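Local coordinates for nitrate transport protein (Xanthomonas axonopodis pv. citri, PDB 3KSX) that binds alkanesulfonates in the periplasm, probably handing them to an ABC-type importer, and is seen here with the sulfonate buffer MOPS bound, at residues F92-G97 against V304-A309; P110-I115 against I184-Y189; T114-S119 against G196-L201. All blocks are in the same frame, centred on the assembly; numbering follows the deposited sequence.

Contact 1: residues F92-G97 against V304-A309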
ATOM      1  N   PHE A  92       7.899   6.910  -7.025  1.00 23.59           N
ATOM      2  CA  PHE A  92       7.839   6.811  -8.492  1.00 24.05           C
ATOM      3  C   PHE A  92       7.099   7.982  -9.067  1.00 25.75           C
ATOM      4  O   PHE A  92       7.482   8.447 -10.078  1.00 25.47           O
ATOM      5  CB  PHE A  92       7.180   5.483  -8.947  1.00 25.72           C
ATOM      6  CG  PHE A  92       8.146   4.343  -9.061  1.00 26.51           C
ATOM      7  CD1 PHE A  92       8.810   3.855  -7.928  1.00 26.44           C
ATOM      8  CD2 PHE A  92       8.389   3.710 -10.286  1.00 31.91           C
ATOM      9  CE1 PHE A  92       9.743   2.799  -8.038  1.00 29.52           C
ATOM     10  CE2 PHE A  92       9.325   2.609 -10.376  1.00 27.62           C
ATOM     11  CZ  PHE A  92       9.992   2.184  -9.260  1.00 31.61           C
ATOM     12  N   ALA A  93       5.994   8.429  -8.462  1.00 24.18           N
ATOM     13  CA  ALA A  93       5.283   9.640  -8.935  1.00 25.48           C
ATOM     14  C   ALA A  93       6.110  10.932  -8.917  1.00 26.33           C
ATOM     15  O   ALA A  93       6.133  11.632  -9.930  1.00 27.03           O
ATOM     16  CB  ALA A  93       3.982   9.823  -8.145  1.00 23.55           C
ATOM     17  N   GLN A  94       6.814  11.227  -7.797  1.00 25.02           N
ATOM     18  CA  GLN A  94       7.806  12.330  -7.708  1.00 25.73           C
ATOM     19  C   GLN A  94       8.872  12.225  -8.780  1.00 27.18           C
ATOM     20  O   GLN A  94       9.184  13.235  -9.469  1.00 27.36           O
ATOM     21  CB  GLN A  94       8.472  12.276  -6.344  1.00 23.90           C
ATOM     22  CG  GLN A  94       7.596  12.800  -5.196  1.00 24.81           C
ATOM     23  CD  GLN A  94       8.364  12.911  -3.885  1.00 27.43           C
ATOM     24  OE1 GLN A  94       8.521  11.942  -3.188  1.00 30.02           O
ATOM     25  NE2 GLN A  94       8.867  14.138  -3.564  1.00 26.35           N
ATOM     26  N   ALA A  95       9.466  11.052  -8.962  1.00 27.43           N
ATOM     27  CA  ALA A  95      10.452  10.862 -10.029  1.00 28.83           C
ATOM     28  C   ALA A  95       9.960  11.228 -11.426  1.00 31.48           C
ATOM     29  O   ALA A  95      10.753  11.655 -12.297  1.00 31.70           O
ATOM     30  CB  ALA A  95      10.973   9.454 -10.013  1.00 30.03           C
ATOM     31  N   ALA A  96       8.670  11.019 -11.667  1.00 32.95           N
ATOM     32  CA  ALA A  96       8.083  11.319 -12.964  1.00 33.18           C
ATOM     33  C   ALA A  96       7.657  12.781 -13.035  1.00 33.71           C
ATOM     34  O   ALA A  96       7.092  13.164 -14.038  1.00 34.72           O
ATOM     35  CB  ALA A  96       6.912  10.381 -13.263  1.00 32.40           C
ATOM     36  N   GLY A  97       7.904  13.576 -11.966  1.00 34.15           N
ATOM     37  CA  GLY A  97       7.530  15.008 -11.868  1.00 34.44           C
ATOM     38  C   GLY A  97       6.208  15.431 -11.205  1.00 34.90           C
ATOM     39  O   GLY A  97       5.777  16.590 -11.339  1.00 35.46           O
ATOM     40  N   VAL A 304      15.197  11.470  -5.901  1.00 34.26           N
ATOM     41  CA  VAL A 304      13.955  12.128  -5.511  1.00 30.86           C
ATOM     42  C   VAL A 304      14.253  12.783  -4.184  1.00 29.60           C
ATOM     43  O   VAL A 304      14.872  12.158  -3.345  1.00 30.83           O
ATOM     44  CB  VAL A 304      12.791  11.123  -5.329  1.00 30.95           C
ATOM     45  CG1 VAL A 304      11.638  11.766  -4.511  1.00 31.30           C
ATOM     46  CG2 VAL A 304      12.311  10.635  -6.711  1.00 31.98           C
ATOM     47  N   LEU A 305      13.792  14.004  -3.998  1.00 26.10           N
ATOM     48  CA  LEU A 305      13.887  14.716  -2.689  1.00 23.84           C
ATOM     49  C   LEU A 305      12.559  14.696  -1.996  1.00 22.47           C
ATOM     50  O   LEU A 305      11.560  15.319  -2.434  1.00 23.39           O
ATOM     51  CB  LEU A 305      14.401  16.144  -2.875  1.00 23.87           C
ATOM     52  CG  LEU A 305      15.833  16.041  -3.407  1.00 24.99           C
ATOM     53  CD1 LEU A 305      16.185  17.379  -4.113  1.00 32.57           C
ATOM     54  CD2 LEU A 305      16.779  15.680  -2.276  1.00 29.72           C
ATOM     55  N   VAL A 306      12.536  13.973  -0.897  1.00 22.91           N
ATOM     56  CA  VAL A 306      11.257  13.784  -0.188  1.00 21.80           C
ATOM     57  C   VAL A 306      10.823  15.003   0.659  1.00 21.99           C
ATOM     58  O   VAL A 306       9.616  15.372   0.673  1.00 19.65           O
ATOM     59  CB  VAL A 306      11.375  12.519   0.744  1.00 23.12           C
ATOM     60  CG1 VAL A 306      10.146  12.478   1.672  1.00 22.50           C
ATOM     61  CG2 VAL A 306      11.564  11.214  -0.098  1.00 24.65           C
ATOM     62  N   ALA A 307      11.769  15.578   1.431  1.00 22.48           N
ATOM     63  CA  ALA A 307      11.435  16.588   2.418  1.00 23.08           C
ATOM     64  C   ALA A 307      10.624  17.764   1.830  1.00 22.52           C
ATOM     65  O   ALA A 307       9.694  18.267   2.461  1.00 21.15           O
ATOM     66  CB  ALA A 307      12.745  17.098   3.166  1.00 22.25           C
ATOM     67  N   PRO A 308      10.962  18.238   0.596  1.00 22.30           N
ATOM     68  CA  PRO A 308      10.094  19.404   0.236  1.00 23.28           C
ATOM     69  C   PRO A 308       8.634  19.087  -0.105  1.00 22.94           C
ATOM     70  O   PRO A 308       7.848  20.017  -0.309  1.00 21.36           O
ATOM     71  CB  PRO A 308      10.743  19.980  -1.001  1.00 24.22           C
ATOM     72  CG  PRO A 308      12.139  19.325  -1.112  1.00 25.17           C
ATOM     73  CD  PRO A 308      12.153  18.092  -0.284  1.00 23.20           C
ATOM     74  N   ALA A 309       8.313  17.795  -0.242  1.00 23.17           N
ATOM     75  CA  ALA A 309       6.962  17.312  -0.472  1.00 22.52           C
ATOM     76  C   ALA A 309       6.236  16.999   0.835  1.00 22.38           C
ATOM     77  O   ALA A 309       5.117  16.537   0.784  1.00 21.58           O
ATOM     78  CB  ALA A 309       6.984  16.105  -1.414  1.00 24.21           C
TER

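Contact 2: residues P110-I115 against I184-Y189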
ATOM      1  N   PRO A 110       4.508  -5.495   8.337  1.00 25.18           N
ATOM      2  CA  PRO A 110       5.482  -6.234   7.606  1.00 23.95           C
ATOM      3  C   PRO A 110       5.051  -7.686   7.386  1.00 24.63           C
ATOM      4  O   PRO A 110       5.475  -8.324   6.430  1.00 23.07           O
ATOM      5  CB  PRO A 110       6.713  -6.190   8.524  1.00 25.30           C
ATOM      6  CG  PRO A 110       6.130  -5.821   9.983  1.00 26.09           C
ATOM      7  CD  PRO A 110       5.045  -4.909   9.587  1.00 24.77           C
ATOM      8  N   LYS A 111       4.239  -8.242   8.272  1.00 23.88           N
ATOM      9  CA  LYS A 111       3.779  -9.610   8.081  1.00 26.05           C
ATOM     10  C   LYS A 111       2.845  -9.736   6.890  1.00 25.73           C
ATOM     11  O   LYS A 111       2.694 -10.836   6.307  1.00 28.54           O
ATOM     12  CB  LYS A 111       3.045 -10.057   9.362  1.00 25.83           C
ATOM     13  CG  LYS A 111       3.988 -10.291  10.543  1.00 29.23           C
ATOM     14  CD  LYS A 111       3.133 -10.324  11.841  1.00 34.75           C
ATOM     15  CE  LYS A 111       3.932 -10.931  12.985  1.00 38.80           C
ATOM     16  NZ  LYS A 111       3.455 -12.312  13.206  1.00 44.12           N
ATOM     17  N   ALA A 112       2.216  -8.624   6.521  1.00 24.95           N
ATOM     18  CA  ALA A 112       1.256  -8.588   5.468  1.00 25.56           C
ATOM     19  C   ALA A 112       1.934  -8.316   4.108  1.00 26.08           C
ATOM     20  O   ALA A 112       1.226  -8.158   3.126  1.00 27.53           O
ATOM     21  CB  ALA A 112       0.182  -7.590   5.764  1.00 27.61           C
ATOM     22  N   GLU A 113       3.274  -8.132   4.061  1.00 24.32           N
ATOM     23  CA  GLU A 113       3.983  -7.952   2.774  1.00 24.68           C
ATOM     24  C   GLU A 113       4.786  -9.212   2.523  1.00 23.63           C
ATOM     25  O   GLU A 113       5.657  -9.523   3.323  1.00 23.55           O
ATOM     26  CB  GLU A 113       4.996  -6.784   2.764  1.00 25.02           C
ATOM     27  CG  GLU A 113       4.360  -5.477   3.101  1.00 29.72           C
ATOM     28  CD  GLU A 113       3.913  -4.692   1.829  1.00 37.91           C
ATOM     29  OE1 GLU A 113       4.001  -5.181   0.651  1.00 36.04           O
ATOM     30  OE2 GLU A 113       3.539  -3.516   2.061  1.00 44.09           O
ATOM     31  N   THR A 114       4.552  -9.883   1.396  1.00 22.18           N
ATOM     32  CA  THR A 114       5.065 -11.263   1.230  1.00 22.44           C
ATOM     33  C   THR A 114       5.586 -11.571  -0.187  1.00 23.32           C
ATOM     34  O   THR A 114       5.090 -10.992  -1.141  1.00 25.09           O
ATOM     35  CB  THR A 114       3.963 -12.283   1.591  1.00 21.53           C
ATOM     36  OG1 THR A 114       2.940 -12.279   0.584  1.00 24.78           O
ATOM     37  CG2 THR A 114       3.298 -11.914   2.927  1.00 25.51           C
ATOM     38  N   ILE A 115       6.549 -12.498  -0.297  1.00 21.43           N
ATOM     39  CA  ILE A 115       6.862 -13.199  -1.490  1.00 21.76           C
ATOM     40  C   ILE A 115       6.248 -14.597  -1.344  1.00 21.64           C
ATOM     41  O   ILE A 115       6.592 -15.334  -0.374  1.00 18.81           O
ATOM     42  CB  ILE A 115       8.380 -13.224  -1.687  1.00 22.78           C
ATOM     43  CG1 ILE A 115       8.980 -11.780  -1.633  1.00 24.37           C
ATOM     44  CG2 ILE A 115       8.839 -13.964  -3.020  1.00 22.81           C
ATOM     45  CD1 ILE A 115      10.554 -11.841  -1.797  1.00 27.67           C
ATOM     46  N   ILE A 184       3.532  -9.670  -3.137  1.00 18.41           N
ATOM     47  CA  ILE A 184       2.103  -9.186  -2.964  1.00 19.84           C
ATOM     48  C   ILE A 184       1.766  -8.989  -1.502  1.00 22.53           C
ATOM     49  O   ILE A 184       2.525  -9.382  -0.644  1.00 24.92           O
ATOM     50  CB  ILE A 184       1.085 -10.165  -3.663  1.00 19.96           C
ATOM     51  CG1 ILE A 184      -0.327  -9.562  -3.836  1.00 19.58           C
ATOM     52  CG2 ILE A 184       0.987 -11.542  -2.889  1.00 19.27           C
ATOM     53  CD1 ILE A 184      -0.385  -8.257  -4.660  1.00 18.80           C
ATOM     54  N   TRP A 185       0.654  -8.370  -1.221  1.00 21.20           N
ATOM     55  CA  TRP A 185       0.297  -8.093   0.165  1.00 23.22           C
ATOM     56  C   TRP A 185      -1.030  -8.815   0.457  1.00 23.14           C
ATOM     57  O   TRP A 185      -1.585  -9.481  -0.411  1.00 22.30           O
ATOM     58  CB  TRP A 185       0.193  -6.565   0.301  1.00 20.94           C
ATOM     59  CG  TRP A 185      -0.473  -5.871  -0.848  1.00 21.41           C
ATOM     60  CD1 TRP A 185      -1.785  -5.621  -1.009  1.00 26.64           C
ATOM     61  CD2 TRP A 185       0.186  -5.343  -2.026  1.00 21.47           C
ATOM     62  NE1 TRP A 185      -1.998  -4.976  -2.199  1.00 25.89           N
ATOM     63  CE2 TRP A 185      -0.813  -4.823  -2.863  1.00 24.02           C
ATOM     64  CE3 TRP A 185       1.511  -5.294  -2.449  1.00 23.22           C
ATOM     65  CZ2 TRP A 185      -0.527  -4.157  -4.051  1.00 22.17           C
ATOM     66  CZ3 TRP A 185       1.783  -4.707  -3.688  1.00 22.12           C
ATOM     67  CH2 TRP A 185       0.762  -4.167  -4.481  1.00 24.30           C
ATOM     68  N   ASP A 186      -1.514  -8.703   1.697  1.00 23.73           N
ATOM     69  CA  ASP A 186      -2.872  -9.083   2.078  1.00 25.86           C
ATOM     70  C   ASP A 186      -3.936  -8.243   1.342  1.00 25.72           C
ATOM     71  O   ASP A 186      -3.757  -7.025   1.126  1.00 27.27           O
ATOM     72  CB  ASP A 186      -3.098  -8.950   3.582  1.00 26.54           C
ATOM     73  CG  ASP A 186      -2.922 -10.240   4.316  1.00 27.84           C
ATOM     74  OD1 ASP A 186      -3.132 -11.324   3.731  1.00 27.23           O
ATOM     75  OD2 ASP A 186      -2.529 -10.171   5.488  1.00 24.72           O
ATOM     76  N   PRO A 187      -5.054  -8.878   0.984  1.00 24.99           N
ATOM     77  CA  PRO A 187      -5.473 -10.236   1.440  1.00 25.63           C
ATOM     78  C   PRO A 187      -5.080 -11.416   0.551  1.00 25.59           C
ATOM     79  O   PRO A 187      -5.433 -12.540   0.886  1.00 25.11           O
ATOM     80  CB  PRO A 187      -7.008 -10.107   1.441  1.00 25.25           C
ATOM     81  CG  PRO A 187      -7.232  -9.266   0.098  1.00 26.22           C
ATOM     82  CD  PRO A 187      -6.108  -8.204   0.179  1.00 24.97           C
ATOM     83  N   TRP A 188      -4.403 -11.162  -0.571  1.00 25.66           N
ATOM     84  CA  TRP A 188      -3.936 -12.235  -1.475  1.00 25.91           C
ATOM     85  C   TRP A 188      -3.025 -13.212  -0.720  1.00 25.60           C
ATOM     86  O   TRP A 188      -3.212 -14.408  -0.822  1.00 23.68           O
ATOM     87  CB  TRP A 188      -3.234 -11.673  -2.711  1.00 28.48           C
ATOM     88  CG  TRP A 188      -3.977 -10.501  -3.341  1.00 30.62           C
ATOM     89  CD1 TRP A 188      -3.856  -9.138  -3.025  1.00 31.67           C
ATOM     90  CD2 TRP A 188      -4.924 -10.579  -4.390  1.00 38.09           C
ATOM     91  NE1 TRP A 188      -4.699  -8.397  -3.809  1.00 40.07           N
ATOM     92  CE2 TRP A 188      -5.365  -9.246  -4.662  1.00 36.97           C
ATOM     93  CE3 TRP A 188      -5.462 -11.631  -5.110  1.00 37.49           C
ATOM     94  CZ2 TRP A 188      -6.302  -8.951  -5.662  1.00 44.50           C
ATOM     95  CZ3 TRP A 188      -6.433 -11.343  -6.112  1.00 44.02           C
ATOM     96  CH2 TRP A 188      -6.836 -10.012  -6.376  1.00 45.37           C
ATOM     97  N   TYR A 189      -2.063 -12.729   0.067  1.00 23.01           N
ATOM     98  CA  TYR A 189      -1.281 -13.590   0.944  1.00 22.55           C
ATOM     99  C   TYR A 189      -2.150 -14.574   1.755  1.00 22.83           C
ATOM    100  O   TYR A 189      -1.992 -15.814   1.699  1.00 23.59           O
ATOM    101  CB  TYR A 189      -0.447 -12.689   1.880  1.00 21.96           C
ATOM    102  CG  TYR A 189       0.149 -13.356   3.032  1.00 25.06           C
ATOM    103  CD1 TYR A 189       0.707 -14.641   2.914  1.00 27.32           C
ATOM    104  CD2 TYR A 189       0.255 -12.697   4.247  1.00 22.96           C
ATOM    105  CE1 TYR A 189       1.281 -15.261   4.003  1.00 27.13           C
ATOM    106  CE2 TYR A 189       0.845 -13.284   5.325  1.00 23.43           C
ATOM    107  CZ  TYR A 189       1.343 -14.584   5.211  1.00 25.32           C
ATOM    108  OH  TYR A 189       1.937 -15.189   6.307  1.00 27.59           O
TER
HETATM  109  O   HOH W   1       3.617 -13.076   7.226  1.00 26.55           O

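Contact 3: residues T114-S119 against G196-L201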
ATOM      1  N   THR A 114       4.552  -9.883   1.396  1.00 22.18           N
ATOM      2  CA  THR A 114       5.065 -11.263   1.230  1.00 22.44           C
ATOM      3  C   THR A 114       5.586 -11.571  -0.187  1.00 23.32           C
ATOM      4  O   THR A 114       5.090 -10.992  -1.141  1.00 25.09           O
ATOM      5  CB  THR A 114       3.963 -12.283   1.591  1.00 21.53           C
ATOM      6  OG1 THR A 114       2.940 -12.279   0.584  1.00 24.78           O
ATOM      7  CG2 THR A 114       3.298 -11.914   2.927  1.00 25.51           C
ATOM      8  N   ILE A 115       6.549 -12.498  -0.297  1.00 21.43           N
ATOM      9  CA  ILE A 115       6.862 -13.199  -1.490  1.00 21.76           C
ATOM     10  C   ILE A 115       6.248 -14.597  -1.344  1.00 21.64           C
ATOM     11  O   ILE A 115       6.592 -15.334  -0.374  1.00 18.81           O
ATOM     12  CB  ILE A 115       8.380 -13.224  -1.687  1.00 22.78           C
ATOM     13  CG1 ILE A 115       8.980 -11.780  -1.633  1.00 24.37           C
ATOM     14  CG2 ILE A 115       8.839 -13.964  -3.020  1.00 22.81           C
ATOM     15  CD1 ILE A 115      10.554 -11.841  -1.797  1.00 27.67           C
ATOM     16  N   LEU A 116       5.385 -14.919  -2.319  1.00 21.17           N
ATOM     17  CA  LEU A 116       4.654 -16.185  -2.409  1.00 19.71           C
ATOM     18  C   LEU A 116       5.257 -17.017  -3.536  1.00 20.16           C
ATOM     19  O   LEU A 116       5.712 -16.458  -4.558  1.00 20.70           O
ATOM     20  CB  LEU A 116       3.166 -15.907  -2.630  1.00 20.27           C
ATOM     21  CG  LEU A 116       2.358 -15.060  -1.662  1.00 21.52           C
ATOM     22  CD1 LEU A 116       0.916 -15.120  -2.012  1.00 20.01           C
ATOM     23  CD2 LEU A 116       2.590 -15.524  -0.274  1.00 20.84           C
ATOM     24  N   VAL A 117       5.268 -18.332  -3.375  1.00 19.50           N
ATOM     25  CA  VAL A 117       5.533 -19.244  -4.451  1.00 19.18           C
ATOM     26  C   VAL A 117       4.392 -20.234  -4.541  1.00 20.63           C
ATOM     27  O   VAL A 117       3.675 -20.511  -3.485  1.00 21.54           O
ATOM     28  CB  VAL A 117       6.901 -20.012  -4.338  1.00 18.24           C
ATOM     29  CG1 VAL A 117       8.053 -18.997  -4.287  1.00 23.82           C
ATOM     30  CG2 VAL A 117       6.878 -20.890  -3.064  1.00 18.11           C
ATOM     31  N   PRO A 118       4.175 -20.767  -5.746  1.00 22.28           N
ATOM     32  CA  PRO A 118       3.175 -21.828  -5.861  1.00 21.89           C
ATOM     33  C   PRO A 118       3.573 -22.938  -4.879  1.00 24.31           C
ATOM     34  O   PRO A 118       4.768 -23.257  -4.721  1.00 24.12           O
ATOM     35  CB  PRO A 118       3.331 -22.324  -7.314  1.00 22.26           C
ATOM     36  CG  PRO A 118       3.785 -21.054  -8.040  1.00 23.31           C
ATOM     37  CD  PRO A 118       4.812 -20.496  -7.061  1.00 23.76           C
ATOM     38  N   SER A 119       2.568 -23.505  -4.243  1.00 24.27           N
ATOM     39  CA  SER A 119       2.792 -24.541  -3.210  1.00 26.87           C
ATOM     40  C   SER A 119       3.499 -25.768  -3.809  1.00 26.41           C
ATOM     41  O   SER A 119       4.358 -26.380  -3.167  1.00 26.84           O
ATOM     42  CB  SER A 119       1.496 -24.842  -2.454  1.00 26.33           C
ATOM     43  OG  SER A 119       0.463 -25.237  -3.340  1.00 31.32           O
ATOM     44  N   GLY A 196      -4.350 -23.243  -0.089  1.00 21.78           N
ATOM     45  CA  GLY A 196      -3.296 -24.150  -0.600  1.00 22.22           C
ATOM     46  C   GLY A 196      -2.656 -23.827  -1.947  1.00 22.12           C
ATOM     47  O   GLY A 196      -1.778 -24.564  -2.415  1.00 23.25           O
ATOM     48  N   SER A 197      -2.992 -22.669  -2.485  1.00 21.32           N
ATOM     49  CA  SER A 197      -2.409 -22.181  -3.752  1.00 22.95           C
ATOM     50  C   SER A 197      -0.893 -21.830  -3.630  1.00 22.35           C
ATOM     51  O   SER A 197      -0.105 -21.970  -4.619  1.00 22.13           O
ATOM     52  CB  SER A 197      -3.156 -20.918  -4.211  1.00 24.42           C
ATOM     53  OG  SER A 197      -4.462 -21.172  -4.693  1.00 29.79           O
ATOM     54  N   ALA A 198      -0.491 -21.357  -2.456  1.00 20.51           N
ATOM     55  CA  ALA A 198       0.847 -20.802  -2.230  1.00 21.69           C
ATOM     56  C   ALA A 198       1.462 -21.124  -0.865  1.00 22.39           C
ATOM     57  O   ALA A 198       0.737 -21.442   0.129  1.00 24.15           O
ATOM     58  CB  ALA A 198       0.814 -19.263  -2.394  1.00 21.91           C
ATOM     59  N   ARG A 199       2.789 -21.095  -0.839  1.00 23.91           N
ATOM     60  CA  ARG A 199       3.575 -21.107   0.395  1.00 25.69           C
ATOM     61  C   ARG A 199       4.197 -19.745   0.568  1.00 24.65           C
ATOM     62  O   ARG A 199       4.585 -19.145  -0.415  1.00 23.76           O
ATOM     63  CB  ARG A 199       4.738 -22.135   0.398  1.00 24.31           C
ATOM     64  CG  ARG A 199       4.281 -23.606   0.534  1.00 29.19           C
ATOM     65  CD  ARG A 199       5.515 -24.483   0.507  1.00 30.03           C
ATOM     66  NE  ARG A 199       6.009 -24.727  -0.854  1.00 28.39           N
ATOM     67  CZ  ARG A 199       7.186 -24.254  -1.312  1.00 30.72           C
ATOM     68  NH1 ARG A 199       8.002 -23.506  -0.583  1.00 28.73           N
ATOM     69  NH2 ARG A 199       7.562 -24.559  -2.520  1.00 28.77           N
ATOM     70  N   LEU A 200       4.289 -19.273   1.814  1.00 24.44           N
ATOM     71  CA  LEU A 200       5.104 -18.075   2.078  1.00 22.17           C
ATOM     72  C   LEU A 200       6.587 -18.360   1.856  1.00 21.16           C
ATOM     73  O   LEU A 200       7.217 -19.309   2.430  1.00 22.51           O
ATOM     74  CB  LEU A 200       4.854 -17.611   3.523  1.00 23.18           C
ATOM     75  CG  LEU A 200       5.601 -16.389   4.018  1.00 22.23           C
ATOM     76  CD1 LEU A 200       5.164 -15.190   3.238  1.00 24.89           C
ATOM     77  CD2 LEU A 200       5.238 -16.220   5.492  1.00 25.60           C
ATOM     78  N   LEU A 201       7.274 -17.509   1.096  1.00 21.18           N
ATOM     79  CA  LEU A 201       8.685 -17.726   1.003  1.00 22.38           C
ATOM     80  C   LEU A 201       9.404 -16.734   1.960  1.00 23.26           C
ATOM     81  O   LEU A 201      10.375 -17.095   2.613  1.00 25.44           O
ATOM     82  CB  LEU A 201       9.168 -17.547  -0.443  1.00 22.12           C
ATOM     83  CG  LEU A 201      10.623 -17.933  -0.651  1.00 23.88           C
ATOM     84  CD1 LEU A 201      10.717 -19.376  -0.669  1.00 23.25           C
ATOM     85  CD2 LEU A 201      11.116 -17.472  -2.008  1.00 24.65           C
TER

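Contact 1: residues F92-G97 against V304-A309
Gln94 reaches out from the last turn of helix 88-95 and lies over Val304, the two side chains crossing at about a right angle. Its CG stands anti to the carbonyl carbon (chi1 -76°) and the chain then runs extended, which lays the amide over Val304 CG1 and brings NE2 to Leu305. CG1 of Val304 packs beneath it, 3.7 Å from Gln94 CB and 3.4 Å from Gln94 OE1. The other valine methyl, CG2, turns to the neighbouring residue and meets Ala95 CB at 3.8 Å. At the end of the glutamine, NE2 makes a weak, bent hydrogen bond to Leu305 O (3.2 Å, 128° at the hydrogen) and lies 3.5 Å from Ala309 CB. The amide's firmer partner is elsewhere: OE1 is hydrogen-bonded to the hydroxyl of Tyr102, and this bond, with the weak one at NE2, probably sets how the amide is turned. The loop after helix 281-296 thus lies on the C-terminal end of helix 88-95. Val304 also touches Leu91 and Ala291, Gln288 of helix 281-296 bonds to the backbone at Val304 and Val306, and Tyr102 of strand 100-106 bonds to the backbone of Ala309.

Contact 2: residues P110-I115 against I184-Y189
Ile184 O is gripped twice by Thr114. The backbone N of Thr114 approaches almost head-on at 2.9 Å, while OG1 of the same residue donates from 3.2 Å, well above the carbonyl plane. With chi1 at 71°, OG1 sits between the backbone N and the carbonyl carbon, and CG2 is left to point at Tyr189. That methyl rests over one face of the tyrosine ring in a CH-pi contact, 3.5 Å from the centroid and 16° off the normal. A water holds the hydroxyl end of the ring: it donates to Lys111 O and is also hydrogen-bonded to Tyr189 OH.

In the sheet, Thr114 and Ile184 form an antiparallel hydrogen-bonded pair, completed by Ile184 N to Thr114 O at 2.9 Å, and Glu113 and Trp185 form the adjoining non-hydrogen-bonded pair. Strand 113-118 thus runs against strand 181-185 in one of the two mixed sheets of this periplasmic-binding protein. Just past the strand, Asp186 N bonds to Ala112 O at 3.1 Å, before a cis peptide to Pro187 and the start of helix 188-194.

On the face carrying Glu113 and Trp185, the side chains run side by side, with Glu113 OE1 4.0 Å from Trp185 CE3 and the carboxylate 69° from the ring plane. Glu113 lies beside the bound MOPS, and Ser141 holds its OE2. Asp186 OD1 is hydrogen-bonded to Ser190 and OD2 to His270, whose ring stacks on Tyr189.

Contact 3: residues T114-S119 against G196-L201
The guanidinium of Arg199 is met on one face by Val117 and at its edge by Ser119. Val117 CG2 sits 3.5 Å above the plane, displaced toward the rim, and in the plane NE donates to Ser119 O at 3.3 Å in a nearly straight bond (171° at the hydrogen). A bend at chi3 (-81°) folds the arginine back over its partner strand to make both contacts. NH1 has a further acceptor in Leu123 O, so the planar group is held from more than one direction. The other methyl of Val117, CG1, packs against Leu201 CD2 at 4.1 Å.

Beneath these side chains, Val117 and Arg199 are an antiparallel hydrogen-bonded pair, with Arg199 N to Val117 O at 2.9 Å and Val117 N to Arg199 O at 3.1 Å. Leu201 N adds a bond to Ile115 O. Strand 198-203 is the outermost strand of its five-stranded mixed sheet, and 113-118 is its inner neighbour; the axes of the short segments make an angle of 140°, a marked twist. At the far end Ser119 N bonds to Ser197 O. Ser119 OG lies suspiciously close to Gly196 O, so that contact is doubtful; Gly196 is the first residue after helix 188-194 and has positive phi.

The opposite face carries Leu116 and Leu200. Leu116 CB lies 4.1 Å from Ala198 CB, whereas Leu200 CD1 reaches diagonally across to the neighbouring strand, to Thr114 CB at 3.6 Å. Tyr189 of helix 188-194 packs on both leucines.

Overall arrangement
From the N terminus, the first element used by a contact is helix 88-95; contact 1 closes the longest loop, with 206 residues between its segments, only at 304-309. Strand 113-118 comes next and serves both other contacts. Its start is joined by 184-189 in contact 2, and its later part by 196-201 in contact 3, so the loop of contact 2 overlaps that of contact 3 and both lie wholly within that of contact 1. Contacts 2 and 3 share Thr114 and Ile115, flank one strand with 181-185 and 198-203, and touch through Tyr189 and Leu200. Contact 1 lies on the opposite side of the chain's centre from both, about 26 Å from contact 2 between centres.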